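Local coordinates for D-glyceraldehyde dehydrogenase (NADP(+)) (Thermoplasma acidophilum, PDB 5IZD), which oxidises D-glyceraldehyde to D-glycerate with NADP(+) as electron acceptor in the non-phosphorylated Entner-Doudoroff pathway, at residues V94-E99 with Y274-Q279; K77-L82 with E100-I105; G348-L353 with Y361-T366; E88-P93 with P320-G325. All blocks are in the same frame, centred on the assembly; numbering follows the deposited sequence.

Interaction 1. Residues V94-E99 with Y274-Q279; sequences VKEAKE and YWNAGQ
The carboxylate of Glu96 reaches from helix 94-112 to the backbone of Asn276, and Asn276 N donates an almost straight hydrogen bond to Glu96 OE2 (3.1 Å, 173°) from above the carboxylate plane. This is the close-packed part. The Glu96 chain is extended beyond CG, lying against the Trp275 indole with CG 3.6 Å from Trp275 CD1 and OE1 over one ring face. Asn276 is held further by its own turn: ND2 donates to Gln279 O at 2.9 Å, while Gln279 NE2 and Gln279 N reach Asn276 O from opposite faces. In the aldehyde dehydrogenase fold this is where a helix of the cofactor-binding domain meets the loop running to Cys281, the active-site cysteine by similarity, and Gln279 O also accepts from Asn149 ND2, on the probable transition-state stabiliser. Were Glu96 an alanine, Asn276 N would probably lose its carboxylate mate and the indole face its cover. The outer part is looser: Trp275 NE1 meets Glu99 OE2 at 3.2 Å in a more bent bond (150°), with both residues partly exposed and Thr486 of the second subunit packing against them.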
loop_
_atom_site.group_PDB
_atom_site.type_symbol
_atom_site.label_atom_id
_atom_site.label_comp_id
_atom_site.label_asym_id
_atom_site.label_seq_id
_atom_site.Cartn_x
_atom_site.Cartn_y
_atom_site.Cartn_z
ATOM N N VAL A 94 21.511 -9.040 -33.927
ATOM C CA VAL A 94 21.199 -10.301 -33.202
ATOM C C VAL A 94 21.123 -10.129 -31.650
ATOM O O VAL A 94 20.161 -10.597 -31.018
ATOM C CB VAL A 94 22.128 -11.491 -33.639
ATOM C CG1 VAL A 94 23.603 -11.244 -33.306
ATOM C CG2 VAL A 94 21.624 -12.839 -33.094
ATOM N N LYS A 95 22.084 -9.426 -31.047
ATOM C CA LYS A 95 22.048 -9.233 -29.595
ATOM C C LYS A 95 20.825 -8.410 -29.152
ATOM O O LYS A 95 20.284 -8.636 -28.060
ATOM C CB LYS A 95 23.371 -8.602 -29.105
ATOM C CG LYS A 95 24.601 -9.517 -29.172
ATOM C CD LYS A 95 25.843 -8.916 -28.502
ATOM N N GLU A 96 20.411 -7.434 -29.969
ATOM C CA GLU A 96 19.170 -6.689 -29.719
ATOM C C GLU A 96 17.928 -7.549 -29.856
ATOM O O GLU A 96 16.971 -7.428 -29.074
ATOM C CB GLU A 96 19.049 -5.459 -30.604
ATOM C CG GLU A 96 19.872 -4.262 -30.113
ATOM C CD GLU A 96 19.711 -3.011 -31.000
ATOM O OE1 GLU A 96 18.563 -2.705 -31.400
ATOM O OE2 GLU A 96 20.728 -2.326 -31.316
ATOM N N ALA A 97 17.936 -8.430 -30.837
ATOM C CA ALA A 97 16.818 -9.357 -31.032
ATOM C C ALA A 97 16.749 -10.320 -29.840
ATOM O O ALA A 97 15.674 -10.528 -29.293
ATOM C CB ALA A 97 16.942 -10.141 -32.362
ATOM N N LYS A 98 17.870 -10.877 -29.416
ATOM C CA LYS A 98 17.870 -11.799 -28.259
ATOM C C LYS A 98 17.467 -11.087 -26.936
ATOM O O LYS A 98 16.701 -11.618 -26.168
ATOM C CB LYS A 98 19.223 -12.506 -28.122
ATOM C CG LYS A 98 19.478 -13.456 -29.263
ATOM C CD LYS A 98 20.808 -14.177 -29.167
ATOM C CE LYS A 98 20.851 -15.229 -30.258
ATOM N NZ LYS A 98 22.110 -15.987 -30.165
ATOM N N GLU A 99 17.959 -9.865 -26.745
ATOM C CA GLU A 99 17.612 -9.060 -25.588
ATOM C C GLU A 99 16.101 -8.752 -25.548
ATOM O O GLU A 99 15.476 -8.887 -24.509
ATOM C CB GLU A 99 18.500 -7.799 -25.535
ATOM C CG GLU A 99 17.933 -6.623 -24.823
ATOM C CD GLU A 99 18.943 -5.496 -24.680
ATOM O OE1 GLU A 99 18.912 -4.867 -23.592
ATOM O OE2 GLU A 99 19.704 -5.221 -25.633
ATOM N N TYR A 274 22.443 4.788 -29.990
ATOM C CA TYR A 274 22.499 3.873 -31.131
ATOM C C TYR A 274 21.760 2.601 -30.963
ATOM O O TYR A 274 21.541 1.918 -31.956
ATOM C CB TYR A 274 23.957 3.603 -31.593
ATOM C CG TYR A 274 24.678 4.862 -31.873
ATOM C CD1 TYR A 274 24.149 5.793 -32.774
ATOM C CD2 TYR A 274 25.873 5.168 -31.230
ATOM C CE1 TYR A 274 24.811 6.982 -33.046
ATOM C CE2 TYR A 274 26.543 6.330 -31.501
ATOM C CZ TYR A 274 26.022 7.256 -32.382
ATOM O OH TYR A 274 26.688 8.467 -32.646
ATOM N N TRP A 275 21.343 2.267 -29.760
ATOM C CA TRP A 275 20.517 1.085 -29.552
ATOM C C TRP A 275 19.265 1.259 -30.365
ATOM O O TRP A 275 18.690 2.340 -30.382
ATOM C CB TRP A 275 20.199 0.934 -28.107
ATOM C CG TRP A 275 19.501 -0.306 -27.617
ATOM C CD1 TRP A 275 19.962 -1.614 -27.658
ATOM C CD2 TRP A 275 18.252 -0.353 -26.926
ATOM N NE1 TRP A 275 19.076 -2.448 -27.008
ATOM C CE2 TRP A 275 18.033 -1.697 -26.531
ATOM C CE3 TRP A 275 17.311 0.616 -26.562
ATOM C CZ2 TRP A 275 16.912 -2.086 -25.803
ATOM C CZ3 TRP A 275 16.169 0.215 -25.809
ATOM C CH2 TRP A 275 15.992 -1.116 -25.455
ATOM N N ASN A 276 18.980 0.236 -31.175
ATOM C CA ASN A 276 17.846 0.247 -32.101
ATOM C C ASN A 276 17.904 1.437 -33.054
ATOM O O ASN A 276 16.877 1.981 -33.453
ATOM C CB ASN A 276 16.507 0.245 -31.329
ATOM C CG ASN A 276 15.378 -0.380 -32.145
ATOM O OD1 ASN A 276 15.632 -1.173 -33.050
ATOM N ND2 ASN A 276 14.137 0.016 -31.869
ATOM N N ALA A 277 19.126 1.827 -33.438
ATOM C CA ALA A 277 19.339 2.979 -34.311
ATOM C C ALA A 277 18.664 4.312 -33.823
ATOM O O ALA A 277 18.277 5.150 -34.655
ATOM C CB ALA A 277 18.888 2.651 -35.722
ATOM N N GLY A 278 18.476 4.434 -32.498
ATOM C CA GLY A 278 17.909 5.606 -31.874
ATOM C C GLY A 278 16.400 5.621 -31.913
ATOM O O GLY A 278 15.778 6.637 -31.545
ATOM N N GLN A 279 15.806 4.490 -32.305
ATOM C CA GLN A 279 14.334 4.351 -32.479
ATOM C C GLN A 279 13.757 3.818 -31.170
ATOM O O GLN A 279 13.263 2.708 -31.056
ATOM C CB GLN A 279 14.034 3.449 -33.674
ATOM C CG GLN A 279 14.626 3.980 -34.989
ATOM C CD GLN A 279 14.457 2.997 -36.185
ATOM O OE1 GLN A 279 13.882 3.346 -37.218
ATOM N NE2 GLN A 279 14.957 1.778 -36.011
#

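Interaction 2. Residues K77-L82 with E100-I105; sequences KNRAEL and EVDGVI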
loop_
_atom_site.group_PDB
_atom_site.type_symbol
_atom_site.label_atom_id
_atom_site.label_comp_id
_atom_site.label_asym_id
_atom_site.label_seq_id
_atom_site.Cartn_x
_atom_site.Cartn_y
_atom_site.Cartn_z
ATOM N N LYS A 77 10.776 -21.994 -24.997
ATOM C CA LYS A 77 11.162 -23.211 -25.696
ATOM C C LYS A 77 11.473 -22.946 -27.184
ATOM O O LYS A 77 12.377 -23.535 -27.742
ATOM C CB LYS A 77 10.033 -24.265 -25.579
ATOM N N ASN A 78 10.733 -22.023 -27.789
ATOM C CA ASN A 78 10.794 -21.745 -29.224
ATOM C C ASN A 78 11.316 -20.361 -29.548
ATOM O O ASN A 78 11.045 -19.849 -30.636
ATOM C CB ASN A 78 9.378 -21.855 -29.737
ATOM C CG ASN A 78 8.831 -23.245 -29.610
ATOM O OD1 ASN A 78 9.140 -24.072 -30.433
ATOM N ND2 ASN A 78 8.016 -23.508 -28.578
ATOM N N ARG A 79 12.013 -19.757 -28.584
ATOM C CA ARG A 79 12.515 -18.379 -28.647
ATOM C C ARG A 79 13.228 -17.985 -29.908
ATOM O O ARG A 79 13.018 -16.934 -30.423
ATOM C CB ARG A 79 13.304 -17.964 -27.411
ATOM C CG ARG A 79 14.546 -18.742 -27.093
ATOM C CD ARG A 79 15.281 -18.126 -25.923
ATOM N NE ARG A 79 15.726 -16.806 -26.251
ATOM C CZ ARG A 79 15.980 -15.842 -25.396
ATOM N NH1 ARG A 79 16.403 -14.694 -25.848
ATOM N NH2 ARG A 79 15.825 -16.019 -24.098
ATOM N N ALA A 80 14.067 -18.870 -30.387
ATOM C CA ALA A 80 14.768 -18.681 -31.647
ATOM C C ALA A 80 13.871 -18.211 -32.805
ATOM O O ALA A 80 14.272 -17.336 -33.563
ATOM C CB ALA A 80 15.487 -19.979 -32.064
ATOM N N GLU A 81 12.677 -18.775 -32.938
ATOM C CA GLU A 81 11.765 -18.375 -34.010
ATOM C C GLU A 81 11.380 -16.878 -33.881
ATOM O O GLU A 81 11.328 -16.115 -34.856
ATOM C CB GLU A 81 10.513 -19.251 -34.000
ATOM C CG GLU A 81 10.751 -20.727 -34.351
ATOM C CD GLU A 81 9.446 -21.534 -34.202
ATOM O OE1 GLU A 81 8.387 -20.923 -33.870
ATOM O OE2 GLU A 81 9.455 -22.763 -34.346
ATOM N N LEU A 82 11.203 -16.422 -32.669
ATOM C CA LEU A 82 10.857 -15.036 -32.461
ATOM C C LEU A 82 12.027 -14.081 -32.697
ATOM O O LEU A 82 11.835 -13.021 -33.270
ATOM C CB LEU A 82 10.298 -14.837 -31.043
ATOM C CG LEU A 82 9.883 -13.398 -30.798
ATOM C CD1 LEU A 82 8.823 -12.925 -31.784
ATOM C CD2 LEU A 82 9.343 -13.285 -29.385
ATOM N N GLU A 100 15.506 -8.440 -26.684
ATOM C CA GLU A 100 14.089 -8.191 -26.729
ATOM C C GLU A 100 13.258 -9.399 -26.309
ATOM O O GLU A 100 12.287 -9.269 -25.609
ATOM C CB GLU A 100 13.641 -7.646 -28.066
ATOM C CG GLU A 100 12.175 -7.313 -28.058
ATOM C CD GLU A 100 11.722 -6.447 -29.190
ATOM O OE1 GLU A 100 12.534 -6.008 -30.002
ATOM O OE2 GLU A 100 10.539 -6.210 -29.263
ATOM N N VAL A 101 13.671 -10.576 -26.736
ATOM C CA VAL A 101 12.983 -11.794 -26.392
ATOM C C VAL A 101 13.199 -12.142 -24.905
ATOM O O VAL A 101 12.330 -12.626 -24.248
ATOM C CB VAL A 101 13.342 -12.925 -27.369
ATOM C CG1 VAL A 101 12.674 -14.204 -26.963
ATOM C CG2 VAL A 101 12.912 -12.531 -28.772
ATOM N N ASP A 102 14.371 -11.850 -24.392
ATOM C CA ASP A 102 14.668 -12.032 -23.000
ATOM C C ASP A 102 13.593 -11.232 -22.229
ATOM O O ASP A 102 13.002 -11.698 -21.309
ATOM C CB ASP A 102 16.027 -11.428 -22.688
ATOM C CG ASP A 102 17.184 -12.373 -22.936
ATOM O OD1 ASP A 102 16.961 -13.526 -23.246
ATOM O OD2 ASP A 102 18.325 -11.962 -22.784
ATOM N N GLY A 103 13.380 -10.009 -22.664
ATOM C CA GLY A 103 12.446 -9.087 -22.083
ATOM C C GLY A 103 11.014 -9.496 -22.181
ATOM O O GLY A 103 10.240 -9.194 -21.319
ATOM N N VAL A 104 10.661 -10.189 -23.244
ATOM C CA VAL A 104 9.318 -10.660 -23.413
ATOM C C VAL A 104 9.065 -11.679 -22.301
ATOM O O VAL A 104 8.051 -11.665 -21.691
ATOM C CB VAL A 104 9.099 -11.298 -24.825
ATOM C CG1 VAL A 104 7.926 -12.235 -24.853
ATOM C CG2 VAL A 104 8.919 -10.255 -25.905
ATOM N N ILE A 105 10.027 -12.552 -22.097
ATOM C CA ILE A 105 9.990 -13.657 -21.134
ATOM C C ILE A 105 10.003 -13.087 -19.719
ATOM O O ILE A 105 9.119 -13.436 -18.945
ATOM C CB ILE A 105 11.159 -14.673 -21.350
ATOM C CG1 ILE A 105 10.964 -15.443 -22.678
ATOM C CG2 ILE A 105 11.311 -15.647 -20.171
ATOM C CD1 ILE A 105 12.251 -16.008 -23.269
#
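Arg79 grips Asp102 end-on in a salt bridge, with both terminal nitrogens on a single carboxylate oxygen: Asp102 OD1 lies 2.9 Å from Arg79 NH1 and 2.9 Å from Arg79 NH2. OD1 is in the guanidinium plane, but the carboxylate is turned almost perpendicular to it (82°). NH2 comes in nearly along the C-O axis of OD1, and NH1 from above the carboxylate plane. A second anion, Glu83 on the same helix as Arg79, forms a salt bridge with NH1, so this nitrogen serves two carboxylates. With CG between the backbone N and the carbonyl carbon (chi1 61°) and a bend at chi3, the arginine chain runs across to helix 94-112. Val101 CG1 packs over one guanidinium face and also touches Arg79 CB at 3.8 Å, while Ile105 CD1 lies 3.7 Å from Arg79 NH2. Deeper in, the other valine branch takes up the apolar contact, Val101 CG2 resting 3.7 Å from Leu82 CD2. Leu82 also touches Trp183 of helix 178-190. Helices 79-90 and 94-112, joined by a short turn, pack as a helical hairpin. Its chemistry is graded, from an exposed aspartate on the outside to a buried leucine-valine pair. The bonds to two acids, with the valine methyl over one face, probably restrain the guanidinium's rotation, and the two negative charges would help keep it charged.

Interaction 3. Residues G348-L353 with Y361-T366; sequences GSQPSL and YFFLPT
Phe363 turns its ring against Ser349 because its CG stands anti to the backbone N (chi1 -158°), whereas Leu364, with CG anti to the carbonyl carbon, sends its branches past Ser349 O toward Pro351. The two segments run roughly antiparallel within the long excursion that joins the antiparallel strands 343-346 and 366-369, at the edge of the seven-stranded sheet of the catalytic domain. Ser349 O is the pivot. It accepts a nearly straight hydrogen bond from Leu364 N (3.0 Å, 166°) and sits 3.7 Å above the Phe363 ring plane, over the ring centre. Helix 324-339 adds Leu327 and Thr330 to the packing around this ring. The segment 348-353 continues with Pro351 as a wedge: its CB lies 3.7 Å from Leu364 CD2, and its CG 3.7 Å from Phe362 CB. Beyond the proline, Leu353 CD1 makes a CH-pi contact over one face of Phe362, 4.0 Å from the ring centroid and 23° off the ring normal. Pro320 also packs against Phe362, tying the excursion to the body of the domain. The Ser349 hydroxyl stays within its own segment, OG donating to the next residue's carbonyl, Gln350 O. At the end nearest the sheet, Gly348 takes backbone angles that would jam a CB against the preceding carbonyl oxygen. Here Thr366 OG1 links the two segments: it accepts from Gly348 N at 2.9 Å and donates to Leu364 O at 2.8 Å.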
loop_
_atom_site.group_PDB
_atom_site.type_symbol
_atom_site.label_atom_id
_atom_site.label_comp_id
_atom_site.label_asym_id
_atom_site.label_seq_id
_atom_site.Cartn_x
_atom_site.Cartn_y
_atom_site.Cartn_z
ATOM N N GLY A 348 25.734 12.128 -41.234
ATOM C CA GLY A 348 24.800 13.041 -41.898
ATOM C C GLY A 348 24.277 12.563 -43.240
ATOM O O GLY A 348 23.786 13.364 -44.016
ATOM N N SER A 349 24.420 11.270 -43.514
ATOM C CA SER A 349 23.948 10.688 -44.784
ATOM C C SER A 349 23.750 9.196 -44.619
ATOM O O SER A 349 24.111 8.601 -43.596
ATOM C CB SER A 349 24.932 11.002 -45.927
ATOM O OG SER A 349 26.074 10.173 -45.816
ATOM N N GLN A 350 23.165 8.603 -45.637
ATOM C CA GLN A 350 23.135 7.193 -45.752
ATOM C C GLN A 350 24.575 6.741 -45.986
ATOM O O GLN A 350 25.355 7.447 -46.595
ATOM C CB GLN A 350 22.280 6.768 -46.942
ATOM C CG GLN A 350 20.833 7.152 -46.886
ATOM C CD GLN A 350 20.080 6.722 -48.124
ATOM O OE1 GLN A 350 19.576 7.555 -48.848
ATOM N NE2 GLN A 350 20.057 5.440 -48.411
ATOM N N PRO A 351 24.913 5.547 -45.484
ATOM C CA PRO A 351 26.154 4.931 -45.864
ATOM C C PRO A 351 26.087 4.422 -47.318
ATOM O O PRO A 351 25.040 4.464 -47.962
ATOM C CB PRO A 351 26.253 3.763 -44.888
ATOM C CG PRO A 351 24.855 3.355 -44.673
ATOM C CD PRO A 351 24.075 4.629 -44.692
ATOM N N SER A 352 27.235 3.978 -47.812
ATOM C CA SER A 352 27.374 3.325 -49.105
ATOM C C SER A 352 27.686 1.824 -48.973
ATOM O O SER A 352 28.835 1.421 -48.802
ATOM C CB SER A 352 28.500 4.024 -49.869
ATOM O OG SER A 352 28.618 3.499 -51.151
ATOM N N LEU A 353 26.666 1.001 -49.090
ATOM C CA LEU A 353 26.786 -0.444 -48.900
ATOM C C LEU A 353 26.460 -1.121 -50.182
ATOM O O LEU A 353 25.623 -0.581 -50.942
ATOM C CB LEU A 353 25.761 -0.888 -47.861
ATOM C CG LEU A 353 25.872 -0.198 -46.534
ATOM C CD1 LEU A 353 24.692 -0.533 -45.634
ATOM C CD2 LEU A 353 27.213 -0.574 -45.883
ATOM N N TYR A 361 17.237 0.768 -45.550
ATOM C CA TYR A 361 17.045 2.131 -44.975
ATOM C C TYR A 361 18.025 2.483 -43.870
ATOM O O TYR A 361 17.650 2.915 -42.779
ATOM C CB TYR A 361 15.603 2.318 -44.487
ATOM C CG TYR A 361 14.572 1.680 -45.414
ATOM C CD1 TYR A 361 14.509 1.994 -46.755
ATOM C CD2 TYR A 361 13.668 0.775 -44.916
ATOM C CE1 TYR A 361 13.554 1.412 -47.593
ATOM C CE2 TYR A 361 12.730 0.166 -45.738
ATOM C CZ TYR A 361 12.659 0.485 -47.050
ATOM O OH TYR A 361 11.695 -0.180 -47.802
ATOM N N PHE A 362 19.298 2.375 -44.197
ATOM C CA PHE A 362 20.387 2.623 -43.271
ATOM C C PHE A 362 20.685 4.100 -43.237
ATOM O O PHE A 362 20.548 4.797 -44.227
ATOM C CB PHE A 362 21.629 1.850 -43.713
ATOM C CG PHE A 362 21.475 0.365 -43.607
ATOM C CD1 PHE A 362 21.696 -0.285 -42.388
ATOM C CD2 PHE A 362 21.048 -0.394 -44.704
ATOM C CE1 PHE A 362 21.538 -1.652 -42.273
ATOM C CE2 PHE A 362 20.872 -1.771 -44.566
ATOM C CZ PHE A 362 21.141 -2.404 -43.348
ATOM N N PHE A 363 21.095 4.597 -42.064
ATOM C CA PHE A 363 21.564 5.969 -41.929
ATOM C C PHE A 363 22.764 5.973 -40.952
ATOM O O PHE A 363 22.746 5.282 -39.948
ATOM C CB PHE A 363 20.438 6.880 -41.417
ATOM C CG PHE A 363 20.643 8.316 -41.742
ATOM C CD1 PHE A 363 20.221 8.825 -42.971
ATOM C CD2 PHE A 363 21.332 9.137 -40.899
ATOM C CE1 PHE A 363 20.439 10.134 -43.327
ATOM C CE2 PHE A 363 21.560 10.471 -41.243
ATOM C CZ PHE A 363 21.110 10.962 -42.470
ATOM N N LEU A 364 23.790 6.754 -41.255
ATOM C CA LEU A 364 24.975 6.805 -40.412
ATOM C C LEU A 364 24.743 7.497 -39.079
ATOM O O LEU A 364 23.945 8.445 -39.004
ATOM C CB LEU A 364 26.115 7.547 -41.136
ATOM C CG LEU A 364 26.730 6.889 -42.399
ATOM C CD1 LEU A 364 27.639 7.858 -43.133
ATOM C CD2 LEU A 364 27.526 5.662 -41.947
ATOM N N PRO A 365 25.470 7.061 -38.022
ATOM C CA PRO A 365 25.558 7.873 -36.814
ATOM C C PRO A 365 25.928 9.335 -37.125
ATOM O O PRO A 365 26.891 9.605 -37.876
ATOM C CB PRO A 365 26.695 7.191 -36.032
ATOM C CG PRO A 365 26.585 5.773 -36.424
ATOM C CD PRO A 365 26.320 5.858 -37.913
ATOM N N THR A 366 25.132 10.264 -36.624
ATOM C CA THR A 366 25.237 11.654 -37.004
ATOM C C THR A 366 25.310 12.565 -35.723
ATOM O O THR A 366 24.409 12.520 -34.886
ATOM C CB THR A 366 24.064 12.067 -37.882
ATOM O OG1 THR A 366 24.012 11.240 -39.063
ATOM C CG2 THR A 366 24.189 13.543 -38.266
#

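Interaction 4. Residues E88-P93 with P320-G325; sequences EENGKP and PLINKG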
loop_
_atom_site.group_PDB
_atom_site.type_symbol
_atom_site.label_atom_id
_atom_site.label_comp_id
_atom_site.label_asym_id
_atom_site.label_seq_id
_atom_site.Cartn_x
_atom_site.Cartn_y
_atom_site.Cartn_z
ATOM N N GLU A 88 14.325 -10.254 -39.022
ATOM C CA GLU A 88 13.806 -10.133 -40.414
ATOM C C GLU A 88 12.913 -8.870 -40.580
ATOM O O GLU A 88 13.086 -8.108 -41.538
ATOM C CB GLU A 88 13.029 -11.388 -40.861
ATOM C CG GLU A 88 13.840 -12.667 -41.124
ATOM N N GLU A 89 11.978 -8.636 -39.650
ATOM C CA GLU A 89 11.059 -7.495 -39.769
ATOM C C GLU A 89 11.646 -6.138 -39.466
ATOM O O GLU A 89 11.218 -5.121 -40.008
ATOM C CB GLU A 89 9.804 -7.680 -38.888
ATOM C CG GLU A 89 8.863 -8.809 -39.356
ATOM C CD GLU A 89 7.456 -8.725 -38.681
ATOM O OE1 GLU A 89 6.466 -8.934 -39.430
ATOM O OE2 GLU A 89 7.320 -8.435 -37.442
ATOM N N ASN A 90 12.582 -6.115 -38.544
ATOM C CA ASN A 90 13.135 -4.859 -38.027
ATOM C C ASN A 90 14.598 -4.653 -38.412
ATOM O O ASN A 90 15.054 -3.541 -38.396
ATOM C CB ASN A 90 12.999 -4.803 -36.508
ATOM C CG ASN A 90 11.553 -4.637 -36.041
ATOM O OD1 ASN A 90 10.694 -5.511 -36.275
ATOM N ND2 ASN A 90 11.264 -3.515 -35.392
ATOM N N GLY A 91 15.322 -5.719 -38.770
ATOM C CA GLY A 91 16.755 -5.621 -39.109
ATOM C C GLY A 91 17.593 -5.398 -37.861
ATOM O O GLY A 91 18.744 -4.986 -37.972
ATOM N N LYS A 92 17.045 -5.681 -36.670
ATOM C CA LYS A 92 17.803 -5.500 -35.410
ATOM C C LYS A 92 19.057 -6.363 -35.337
ATOM O O LYS A 92 19.026 -7.550 -35.730
ATOM C CB LYS A 92 16.976 -5.876 -34.181
ATOM C CG LYS A 92 15.737 -5.040 -33.976
ATOM C CD LYS A 92 15.362 -4.861 -32.508
ATOM C CE LYS A 92 14.022 -4.155 -32.454
ATOM N NZ LYS A 92 13.681 -3.796 -31.084
ATOM N N PRO A 93 20.163 -5.793 -34.828
ATOM C CA PRO A 93 21.289 -6.689 -34.546
ATOM C C PRO A 93 20.912 -7.876 -33.640
ATOM O O PRO A 93 20.049 -7.728 -32.740
ATOM C CB PRO A 93 22.272 -5.763 -33.851
ATOM C CG PRO A 93 22.036 -4.434 -34.494
ATOM C CD PRO A 93 20.542 -4.391 -34.577
ATOM N N PRO A 320 19.102 -0.848 -39.485
ATOM C CA PRO A 320 18.489 0.176 -40.302
ATOM C C PRO A 320 17.298 0.836 -39.637
ATOM O O PRO A 320 16.732 0.295 -38.663
ATOM C CB PRO A 320 18.012 -0.634 -41.545
ATOM C CG PRO A 320 17.652 -1.951 -40.939
ATOM C CD PRO A 320 18.755 -2.199 -39.968
ATOM N N LEU A 321 16.899 1.979 -40.185
ATOM C CA LEU A 321 15.570 2.535 -39.875
ATOM C C LEU A 321 14.460 1.621 -40.437
ATOM O O LEU A 321 14.675 0.916 -41.425
ATOM C CB LEU A 321 15.435 3.947 -40.416
ATOM C CG LEU A 321 16.580 4.899 -40.017
ATOM C CD1 LEU A 321 16.444 6.235 -40.736
ATOM C CD2 LEU A 321 16.585 5.059 -38.553
ATOM N N ILE A 322 13.298 1.666 -39.802
ATOM C CA ILE A 322 12.181 0.789 -40.092
ATOM C C ILE A 322 11.616 0.836 -41.501
ATOM O O ILE A 322 11.209 -0.180 -42.017
ATOM C CB ILE A 322 11.036 0.953 -39.047
ATOM C CG1 ILE A 322 9.989 -0.187 -39.135
ATOM C CG2 ILE A 322 10.418 2.360 -39.061
ATOM C CD1 ILE A 322 10.579 -1.552 -38.839
ATOM N N ASN A 323 11.575 2.000 -42.122
ATOM C CA ASN A 323 10.966 2.095 -43.446
ATOM C C ASN A 323 11.473 3.290 -44.225
ATOM O O ASN A 323 12.206 4.126 -43.692
ATOM C CB ASN A 323 9.423 2.054 -43.370
ATOM C CG ASN A 323 8.834 3.165 -42.505
ATOM O OD1 ASN A 323 9.255 4.314 -42.581
ATOM N ND2 ASN A 323 7.868 2.823 -41.689
ATOM N N LYS A 324 11.098 3.334 -45.510
ATOM C CA LYS A 324 11.506 4.419 -46.420
ATOM C C LYS A 324 11.117 5.782 -45.864
ATOM O O LYS A 324 11.918 6.706 -45.931
ATOM C CB LYS A 324 10.950 4.245 -47.872
ATOM C CG LYS A 324 11.898 4.764 -48.929
ATOM C CD LYS A 324 11.438 4.577 -50.403
ATOM N N GLY A 325 9.914 5.905 -45.304
ATOM C CA GLY A 325 9.483 7.209 -44.791
ATOM C C GLY A 325 10.314 7.703 -43.573
ATOM O O GLY A 325 10.575 8.877 -43.450
HETATM O O HOH W 1 14.495 -0.849 -37.868
HETATM O O HOH W 2 16.995 -1.999 -37.267
#
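Carbons of Pro320 and Ile322 set against backbone oxygens and an amide of Glu89-Gly91, with two bridging waters, make this buried contact, which joins the end of helix 79-90 in the cofactor-binding domain to the loop before helix 324-339 in the catalytic domain. Pro320 CD lies 3.4 Å from Gly91 O, with CG 4.0 Å from Asn90 O. A CB on Gly91 would clash with Pro320 CG, and the positive phi that ends the helix here also suits glycine. Both waters sit between Asn90 O and Pro320 O: one is 2.8 Å from Asn90 O and 2.6 Å from Pro320 O, the other 2.7 Å from each. A glycine in place of Pro320 would probably open a gap beside Gly91 and let the carbonyl facing the waters move more freely. In Ile322, CG1 anti to the backbone N (chi1 -167°), with a bend at chi2, brings CD1 to 3.8 Å from Glu89 O. Its CD1 also lies beside the Asn90 amide, whose ND2 binds Trp148 O. Asn323 then N-caps helix 324-339, its OD1 accepting from Ala326 N. The side chain of Ile322 is about 6 Å from the bound NADP, consistent with a place beside the cofactor pocket, in the interdomain crevice of an aldehyde dehydrogenase.

Along the chain, the first segments of interactions 2, 4 and 1 and the second of interaction 2 follow one another through residues 77-105, mostly on helices 79-90 and 94-112 and the turn between them. Interaction 2 lies wholly within this hairpin, while 1 and 4 tie it to the catalytic domain, their centres about 11 Å apart. Gln279 OE1 probably accepts from Ile322 N between those two, and the Lys92-Glu100 salt bridge joins 4 to 2. Interaction 3 comes last, its centre about 13 Å from that of interaction 4 and about 29 Å from that of interaction 2; a probable Tyr361 O to Leu321 N bond connects it to interaction 4. The contacts thus form a continuous path from the cofactor-domain helices across the domain boundary to the catalytic domain's sheet edge.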